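Local coordinates for protein ribokinase (Giardia lamblia, PDB 6WHJ) that probably phosphorylates ribose at O-5 with ATP and magnesium, giving the D-ribose 5-phosphate used in nucleotide synthesis and the pentose phosphate pathway, at residues Arg170-Pro175 with Thr191-Pro196; Leu233-Phe238 with Asn299-Ile304. All coordinates share one frame; numbering follows the deposited sequence.

Interaction 1: Arg170-Pro175 with Thr191-Pro196; sequences RFVFNP and TDIFCP
V172 and F173 pair in parallel with I193 and F194, the CA atoms of V172 and I193 4.8 Å apart, and the backbone bonds alternate across the gap: F171 O accepts from I193 N, F173 N gives to I193 O at 3.0 Å, and F173 O accepts from C195 N. These neighbouring strands close a beta-alpha-beta unit through helix 184-188 in the central sheet of the PfkB-family kinase fold. At the start of the pairing both backbone polar atoms of F171 are bonded. Its N donates to D192 OD1 on the anti lone pair, nearly straight at 167°, while its O takes D192 N besides I193 N. The same carboxylate is salt-bridged to two lysines, one of them K163, which probably stabilises its negative charge; the CD of R170 packs on D192 CG, but the guanidinium of R170 turns to S167 O. On one face of the sheet V172 CG1 meets C195 SG at 3.8 Å. On the other, F173 and F194 run side by side, both with CG anti to the backbone N (chi1 179° for F173), their ring planes 32° apart. F173 CD2 comes to the edge of the F194 ring, and P175 CG approaches F194 CZ to 3.5 Å. Beyond the strands, near the predicted catalytic base D274, N174 ND2 donates to C195 O at 2.9 Å, nearly along the C=O axis.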
ATOM      1  N   ARG B 170       6.999 -12.530  33.933  1.00 29.74           N
ATOM      2  CA  ARG B 170       7.094 -11.086  33.782  1.00 29.11           C
ATOM      3  C   ARG B 170       6.424 -10.675  32.476  1.00 25.57           C
ATOM      4  O   ARG B 170       6.579 -11.349  31.453  1.00 21.87           O
ATOM      5  CB  ARG B 170       8.552 -10.618  33.786  1.00 27.90           C
ATOM      6  CG  ARG B 170       9.229 -10.799  35.112  1.00 31.59           C
ATOM      7  CD  ARG B 170       8.682  -9.937  36.215  1.00 32.89           C
ATOM      8  NE  ARG B 170       9.434 -10.197  37.441  1.00 38.50           N
ATOM      9  CZ  ARG B 170       9.116 -11.130  38.335  1.00 43.39           C
ATOM     10  NH1 ARG B 170       8.033 -11.882  38.165  1.00 42.23           N
ATOM     11  NH2 ARG B 170       9.877 -11.306  39.409  1.00 43.03           N
ATOM     12  N   PHE B 171       5.664  -9.585  32.518  1.00 25.82           N
ATOM     13  CA  PHE B 171       4.981  -9.035  31.349  1.00 24.42           C
ATOM     14  C   PHE B 171       5.816  -7.880  30.787  1.00 26.47           C
ATOM     15  O   PHE B 171       5.999  -6.852  31.450  1.00 20.58           O
ATOM     16  CB  PHE B 171       3.577  -8.582  31.743  1.00 26.18           C
ATOM     17  CG  PHE B 171       2.765  -7.972  30.625  1.00 26.87           C
ATOM     18  CD1 PHE B 171       3.068  -8.206  29.293  1.00 26.70           C
ATOM     19  CD2 PHE B 171       1.649  -7.192  30.925  1.00 26.52           C
ATOM     20  CE1 PHE B 171       2.297  -7.649  28.282  1.00 24.15           C
ATOM     21  CE2 PHE B 171       0.876  -6.640  29.926  1.00 27.53           C
ATOM     22  CZ  PHE B 171       1.202  -6.867  28.599  1.00 25.99           C
ATOM     23  N   VAL B 172       6.329  -8.062  29.568  1.00 25.79           N
ATOM     24  CA  VAL B 172       7.038  -7.027  28.825  1.00 25.88           C
ATOM     25  C   VAL B 172       6.076  -6.447  27.795  1.00 23.62           C
ATOM     26  O   VAL B 172       5.605  -7.167  26.903  1.00 20.86           O
ATOM     27  CB  VAL B 172       8.296  -7.579  28.138  1.00 27.24           C
ATOM     28  CG1 VAL B 172       9.048  -6.442  27.397  1.00 18.59           C
ATOM     29  CG2 VAL B 172       9.192  -8.301  29.150  1.00 23.56           C
ATOM     30  N   PHE B 173       5.787  -5.149  27.916  1.00 22.31           N
ATOM     31  CA  PHE B 173       4.870  -4.446  27.029  1.00 20.82           C
ATOM     32  C   PHE B 173       5.634  -3.418  26.202  1.00 21.65           C
ATOM     33  O   PHE B 173       6.202  -2.468  26.750  1.00 22.89           O
ATOM     34  CB  PHE B 173       3.746  -3.790  27.832  1.00 21.45           C
ATOM     35  CG  PHE B 173       2.750  -3.023  26.990  1.00 22.38           C
ATOM     36  CD1 PHE B 173       2.237  -3.559  25.822  1.00 24.11           C
ATOM     37  CD2 PHE B 173       2.290  -1.781  27.403  1.00 22.41           C
ATOM     38  CE1 PHE B 173       1.315  -2.854  25.053  1.00 22.05           C
ATOM     39  CE2 PHE B 173       1.369  -1.078  26.649  1.00 24.46           C
ATOM     40  CZ  PHE B 173       0.877  -1.621  25.465  1.00 23.23           C
ATOM     41  N   ASN B 174       5.630  -3.601  24.877  1.00 23.90           N
ATOM     42  CA  ASN B 174       6.206  -2.651  23.935  1.00 24.40           C
ATOM     43  C   ASN B 174       5.079  -1.878  23.261  1.00 23.64           C
ATOM     44  O   ASN B 174       4.442  -2.405  22.339  1.00 27.29           O
ATOM     45  CB  ASN B 174       7.057  -3.386  22.894  1.00 25.63           C
ATOM     46  CG  ASN B 174       7.500  -2.496  21.759  1.00 24.51           C
ATOM     47  OD1 ASN B 174       7.507  -2.914  20.604  1.00 26.94           O
ATOM     48  ND2 ASN B 174       7.848  -1.256  22.074  1.00 27.14           N
ATOM     49  N   PRO B 175       4.803  -0.624  23.653  1.00 25.72           N
ATOM     50  CA  PRO B 175       3.580   0.071  23.195  1.00 24.02           C
ATOM     51  C   PRO B 175       3.684   0.612  21.768  1.00 26.29           C
ATOM     52  O   PRO B 175       3.574   1.815  21.527  1.00 26.46           O
ATOM     53  CB  PRO B 175       3.450   1.198  24.226  1.00 21.35           C
ATOM     54  CG  PRO B 175       4.881   1.549  24.516  1.00 25.24           C
ATOM     55  CD  PRO B 175       5.626   0.236  24.522  1.00 25.31           C
ATOM     56  N   THR B 191       1.795  -4.690  33.677  1.00 27.82           N
ATOM     57  CA  THR B 191       3.086  -4.645  33.015  1.00 24.66           C
ATOM     58  C   THR B 191       4.194  -4.655  34.056  1.00 27.73           C
ATOM     59  O   THR B 191       4.130  -3.942  35.068  1.00 23.81           O
ATOM     60  CB  THR B 191       3.203  -3.392  32.153  1.00 26.47           C
ATOM     61  OG1 THR B 191       2.262  -3.460  31.073  1.00 25.33           O
ATOM     62  CG2 THR B 191       4.624  -3.247  31.591  1.00 22.06           C
ATOM     63  N   ASP B 192       5.207  -5.476  33.816  1.00 27.14           N
ATOM     64  CA  ASP B 192       6.378  -5.489  34.669  1.00 25.41           C
ATOM     65  C   ASP B 192       7.498  -4.631  34.106  1.00 24.62           C
ATOM     66  O   ASP B 192       8.168  -3.927  34.865  1.00 26.28           O
ATOM     67  CB  ASP B 192       6.861  -6.926  34.870  1.00 28.53           C
ATOM     68  CG  ASP B 192       5.812  -7.798  35.543  1.00 28.93           C
ATOM     69  OD1 ASP B 192       5.233  -8.688  34.873  1.00 26.95           O
ATOM     70  OD2 ASP B 192       5.553  -7.569  36.739  1.00 29.13           O
ATOM     71  N   ILE B 193       7.711  -4.687  32.792  1.00 21.95           N
ATOM     72  CA  ILE B 193       8.741  -3.923  32.095  1.00 22.28           C
ATOM     73  C   ILE B 193       8.116  -3.238  30.887  1.00 25.00           C
ATOM     74  O   ILE B 193       7.618  -3.912  29.978  1.00 21.96           O
ATOM     75  CB  ILE B 193       9.916  -4.814  31.662  1.00 24.07           C
ATOM     76  CG1 ILE B 193      10.551  -5.485  32.887  1.00 23.00           C
ATOM     77  CG2 ILE B 193      10.922  -4.009  30.831  1.00 24.03           C
ATOM     78  CD1 ILE B 193      11.531  -6.572  32.557  1.00 23.95           C
ATOM     79  N   PHE B 194       8.171  -1.906  30.865  1.00 25.42           N
ATOM     80  CA  PHE B 194       7.558  -1.087  29.830  1.00 22.12           C
ATOM     81  C   PHE B 194       8.656  -0.562  28.910  1.00 26.85           C
ATOM     82  O   PHE B 194       9.676  -0.043  29.392  1.00 25.26           O
ATOM     83  CB  PHE B 194       6.778   0.055  30.489  1.00 25.78           C
ATOM     84  CG  PHE B 194       5.885   0.831  29.556  1.00 26.56           C
ATOM     85  CD1 PHE B 194       4.939   0.186  28.768  1.00 25.53           C
ATOM     86  CD2 PHE B 194       5.944   2.209  29.521  1.00 24.94           C
ATOM     87  CE1 PHE B 194       4.103   0.896  27.934  1.00 23.05           C
ATOM     88  CE2 PHE B 194       5.111   2.928  28.683  1.00 28.21           C
ATOM     89  CZ  PHE B 194       4.187   2.268  27.890  1.00 28.40           C
ATOM     90  N   CYS B 195       8.463  -0.706  27.592  1.00 23.82           N
ATOM     91  CA  CYS B 195       9.512  -0.424  26.603  1.00 23.09           C
ATOM     92  C   CYS B 195       9.028   0.564  25.548  1.00 26.52           C
ATOM     93  O   CYS B 195       8.846   0.206  24.377  1.00 25.32           O
ATOM     94  CB  CYS B 195       9.974  -1.712  25.924  1.00 22.25           C
ATOM     95  SG  CYS B 195      10.543  -2.951  27.070  1.00 32.08           S
ATOM     96  N   PRO B 196       8.834   1.822  25.916  1.00 22.99           N
ATOM     97  CA  PRO B 196       8.478   2.826  24.922  1.00 25.73           C
ATOM     98  C   PRO B 196       9.722   3.417  24.277  1.00 30.89           C
ATOM     99  O   PRO B 196      10.825   3.381  24.830  1.00 28.15           O
ATOM    100  CB  PRO B 196       7.758   3.884  25.769  1.00 27.95           C
ATOM    101  CG  PRO B 196       8.516   3.861  27.037  1.00 26.47           C
ATOM    102  CD  PRO B 196       8.886   2.407  27.268  1.00 24.77           C
TER

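Interaction 2: Leu233-Phe238 with Asn299-Ile304; sequences LKFVLF and NDIDTI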
ATOM      1  N   LEU B 233       4.571  -2.362  37.795  1.00 28.16           N
ATOM      2  CA  LEU B 233       5.636  -1.809  36.954  1.00 26.31           C
ATOM      3  C   LEU B 233       6.924  -1.626  37.742  1.00 27.52           C
ATOM      4  O   LEU B 233       6.950  -0.935  38.765  1.00 31.35           O
ATOM      5  CB  LEU B 233       5.209  -0.482  36.324  1.00 29.41           C
ATOM      6  CG  LEU B 233       6.222   0.172  35.364  1.00 28.58           C
ATOM      7  CD1 LEU B 233       6.565  -0.690  34.169  1.00 26.15           C
ATOM      8  CD2 LEU B 233       5.719   1.528  34.896  1.00 30.04           C
ATOM      9  N   LYS B 234       8.004  -2.221  37.238  1.00 27.76           N
ATOM     10  CA  LYS B 234       9.292  -2.208  37.915  1.00 31.92           C
ATOM     11  C   LYS B 234      10.368  -1.453  37.154  1.00 31.24           C
ATOM     12  O   LYS B 234      11.264  -0.879  37.780  1.00 31.31           O
ATOM     13  CB  LYS B 234       9.773  -3.643  38.159  1.00 29.96           C
ATOM     14  CG  LYS B 234       8.902  -4.415  39.130  1.00 33.41           C
ATOM     15  CD  LYS B 234       9.063  -5.918  38.937  1.00 33.58           C
ATOM     16  CE  LYS B 234       8.006  -6.669  39.735  1.00 40.76           C
ATOM     17  NZ  LYS B 234       6.701  -6.678  39.013  1.00 31.21           N
ATOM     18  N   PHE B 235      10.316  -1.463  35.822  1.00 26.74           N
ATOM     19  CA  PHE B 235      11.316  -0.805  34.998  1.00 27.87           C
ATOM     20  C   PHE B 235      10.654  -0.246  33.753  1.00 25.47           C
ATOM     21  O   PHE B 235       9.770  -0.880  33.174  1.00 26.04           O
ATOM     22  CB  PHE B 235      12.436  -1.765  34.589  1.00 28.11           C
ATOM     23  CG  PHE B 235      13.224  -2.293  35.744  1.00 31.09           C
ATOM     24  CD1 PHE B 235      12.958  -3.550  36.262  1.00 29.42           C
ATOM     25  CD2 PHE B 235      14.227  -1.527  36.320  1.00 27.72           C
ATOM     26  CE1 PHE B 235      13.676  -4.035  37.322  1.00 31.60           C
ATOM     27  CE2 PHE B 235      14.946  -2.006  37.385  1.00 31.83           C
ATOM     28  CZ  PHE B 235      14.671  -3.265  37.891  1.00 33.32           C
ATOM     29  N   VAL B 236      11.107   0.929  33.338  1.00 26.18           N
ATOM     30  CA  VAL B 236      10.795   1.483  32.031  1.00 26.93           C
ATOM     31  C   VAL B 236      12.093   1.479  31.248  1.00 28.11           C
ATOM     32  O   VAL B 236      13.082   2.088  31.675  1.00 28.98           O
ATOM     33  CB  VAL B 236      10.220   2.903  32.128  1.00 25.65           C
ATOM     34  CG1 VAL B 236       9.925   3.448  30.737  1.00 23.56           C
ATOM     35  CG2 VAL B 236       8.977   2.916  32.996  1.00 26.46           C
ATOM     36  N   LEU B 237      12.104   0.769  30.124  1.00 28.63           N
ATOM     37  CA  LEU B 237      13.241   0.766  29.210  1.00 30.00           C
ATOM     38  C   LEU B 237      12.900   1.743  28.091  1.00 28.68           C
ATOM     39  O   LEU B 237      12.131   1.413  27.185  1.00 28.31           O
ATOM     40  CB  LEU B 237      13.481  -0.634  28.655  1.00 28.99           C
ATOM     41  CG  LEU B 237      14.839  -1.024  28.057  1.00 32.64           C
ATOM     42  CD1 LEU B 237      14.874  -2.547  27.835  1.00 27.66           C
ATOM     43  CD2 LEU B 237      15.187  -0.273  26.793  1.00 28.98           C
ATOM     44  N   PHE B 238      13.497   2.933  28.132  1.00 28.33           N
ATOM     45  CA  PHE B 238      13.304   3.917  27.070  1.00 29.21           C
ATOM     46  C   PHE B 238      14.205   3.557  25.902  1.00 27.36           C
ATOM     47  O   PHE B 238      15.415   3.393  26.075  1.00 26.14           O
ATOM     48  CB  PHE B 238      13.638   5.325  27.545  1.00 30.80           C
ATOM     49  CG  PHE B 238      12.665   5.894  28.522  1.00 28.98           C
ATOM     50  CD1 PHE B 238      11.524   6.533  28.081  1.00 27.55           C
ATOM     51  CD2 PHE B 238      12.912   5.826  29.889  1.00 27.56           C
ATOM     52  CE1 PHE B 238      10.631   7.076  28.986  1.00 32.18           C
ATOM     53  CE2 PHE B 238      12.025   6.365  30.795  1.00 28.75           C
ATOM     54  CZ  PHE B 238      10.878   6.990  30.345  1.00 28.59           C
ATOM     55  N   ASN B 299      14.345  -8.502  38.953  1.00 41.79           N
ATOM     56  CA  ASN B 299      14.027  -7.314  39.733  1.00 40.70           C
ATOM     57  C   ASN B 299      15.241  -6.416  39.961  1.00 41.01           C
ATOM     58  O   ASN B 299      15.106  -5.371  40.600  1.00 41.38           O
ATOM     59  CB  ASN B 299      13.441  -7.713  41.088  1.00 41.97           C
ATOM     60  CG  ASN B 299      12.116  -8.446  40.968  1.00 45.98           C
ATOM     61  OD1 ASN B 299      11.415  -8.353  39.955  1.00 41.82           O
ATOM     62  ND2 ASN B 299      11.773  -9.197  42.012  1.00 47.95           N
ATOM     63  N   ASP B 300      16.420  -6.817  39.477  1.00 37.10           N
ATOM     64  CA  ASP B 300      17.675  -6.090  39.632  1.00 35.89           C
ATOM     65  C   ASP B 300      17.943  -5.250  38.386  1.00 36.39           C
ATOM     66  O   ASP B 300      17.874  -5.760  37.264  1.00 36.08           O
ATOM     67  CB  ASP B 300      18.828  -7.071  39.874  1.00 35.28           C
ATOM     68  CG  ASP B 300      20.191  -6.381  40.042  1.00 44.82           C
ATOM     69  OD1 ASP B 300      20.283  -5.138  39.930  1.00 46.61           O
ATOM     70  OD2 ASP B 300      21.195  -7.100  40.265  1.00 48.78           O
ATOM     71  N   ILE B 301      18.253  -3.963  38.587  1.00 35.16           N
ATOM     72  CA  ILE B 301      18.411  -3.074  37.438  1.00 34.45           C
ATOM     73  C   ILE B 301      19.664  -3.426  36.649  1.00 32.71           C
ATOM     74  O   ILE B 301      19.719  -3.204  35.437  1.00 34.66           O
ATOM     75  CB  ILE B 301      18.420  -1.596  37.864  1.00 32.40           C
ATOM     76  CG1 ILE B 301      18.197  -0.708  36.639  1.00 32.51           C
ATOM     77  CG2 ILE B 301      19.742  -1.237  38.508  1.00 33.99           C
ATOM     78  CD1 ILE B 301      18.188   0.765  36.941  1.00 32.17           C
ATOM     79  N   ASP B 302      20.678  -4.002  37.294  1.00 35.71           N
ATOM     80  CA  ASP B 302      21.863  -4.382  36.534  1.00 38.71           C
ATOM     81  C   ASP B 302      21.605  -5.610  35.661  1.00 37.62           C
ATOM     82  O   ASP B 302      22.169  -5.710  34.561  1.00 33.43           O
ATOM     83  CB  ASP B 302      23.046  -4.604  37.475  1.00 31.46           C
ATOM     84  CG  ASP B 302      23.550  -3.307  38.068  1.00 37.78           C
ATOM     85  OD1 ASP B 302      23.650  -3.203  39.314  1.00 42.73           O
ATOM     86  OD2 ASP B 302      23.815  -2.370  37.280  1.00 38.14           O
ATOM     87  N   THR B 303      20.748  -6.535  36.121  1.00 33.91           N
ATOM     88  CA  THR B 303      20.330  -7.647  35.273  1.00 31.76           C
ATOM     89  C   THR B 303      19.571  -7.139  34.060  1.00 31.60           C
ATOM     90  O   THR B 303      19.782  -7.618  32.942  1.00 31.49           O
ATOM     91  CB  THR B 303      19.468  -8.634  36.064  1.00 40.31           C
ATOM     92  OG1 THR B 303      20.198  -9.131  37.198  1.00 38.70           O
ATOM     93  CG2 THR B 303      19.053  -9.807  35.174  1.00 38.49           C
ATOM     94  N   ILE B 304      18.672  -6.172  34.269  1.00 35.14           N
ATOM     95  CA  ILE B 304      17.965  -5.542  33.158  1.00 32.60           C
ATOM     96  C   ILE B 304      18.960  -4.867  32.230  1.00 31.76           C
ATOM     97  O   ILE B 304      18.808  -4.897  31.002  1.00 26.98           O
ATOM     98  CB  ILE B 304      16.916  -4.543  33.687  1.00 32.62           C
ATOM     99  CG1 ILE B 304      16.027  -5.219  34.735  1.00 33.34           C
ATOM    100  CG2 ILE B 304      16.102  -3.935  32.543  1.00 26.75           C
ATOM    101  CD1 ILE B 304      15.246  -6.406  34.206  1.00 31.54           C
TER
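The N-terminal end of helix 301-318 packs on the start of strand 235-239, a helix-on-sheet contact of the alpha/beta kinase fold in which the F235 ring is the main link. The ring leaves the strand with CG anti to its carbonyl carbon (chi1 -63°) and reaches into the first turn of the helix. I304 CG1 lies over one face, 3.8 Å from the ring centroid and 16° off the ring normal, a CH-pi contact shifted toward the CD1-CE1 side. I301 CB approaches F235 CE2 obliquely, at 3.5 Å, while the backbone carbonyl N299 O sits at the ring edge near its plane, nearest F235 CZ. I301 and I304 also touch I247 of the adjoining strand 245-249, and I304 touches L284 of helix 272-287, so the contact continues into a larger apolar layer. D300 is the N-cap: its OD1 accepts from D302 N at 2.9 Å, met from well above the carboxylate plane, and D300 O takes I304 N. Beside the ring, the aliphatic part of K234 crosses the amide of N299, with K234 CD 3.5 Å from N299 OD1; the bend at chi4 (80°) turns K234 NZ to D192 and S232 O. The grip between strand and helix is therefore chiefly apolar, with the carbonyl of N299 set against the weakly positive C-H rim of F235, while the capping carboxylate of D300 bonds within its own helix turn and the lysine charge is paired on the strand side, with D192.

In the fold
Interaction 1 closes before interaction 2 opens along the chain; their centres lie about 10 Å apart, and both reach the same nine-stranded mixed sheet. Strands 193-194 and 235-239 are neighbours there: F194 O probably accepts a hydrogen bond from L237 N, and the D192-K234 salt bridge ties their starts together. Interaction 1 is buried pairing within the sheet, whereas interaction 2 sets helix 301-318 against it, farther from the chain centre. Helix 272-287, whose first turns include the predicted base D274, touches side chains of both. Strand 170-173 is thus joined through two successive strands to helix 301-318, which continues to the predicted potassium-site residue S318.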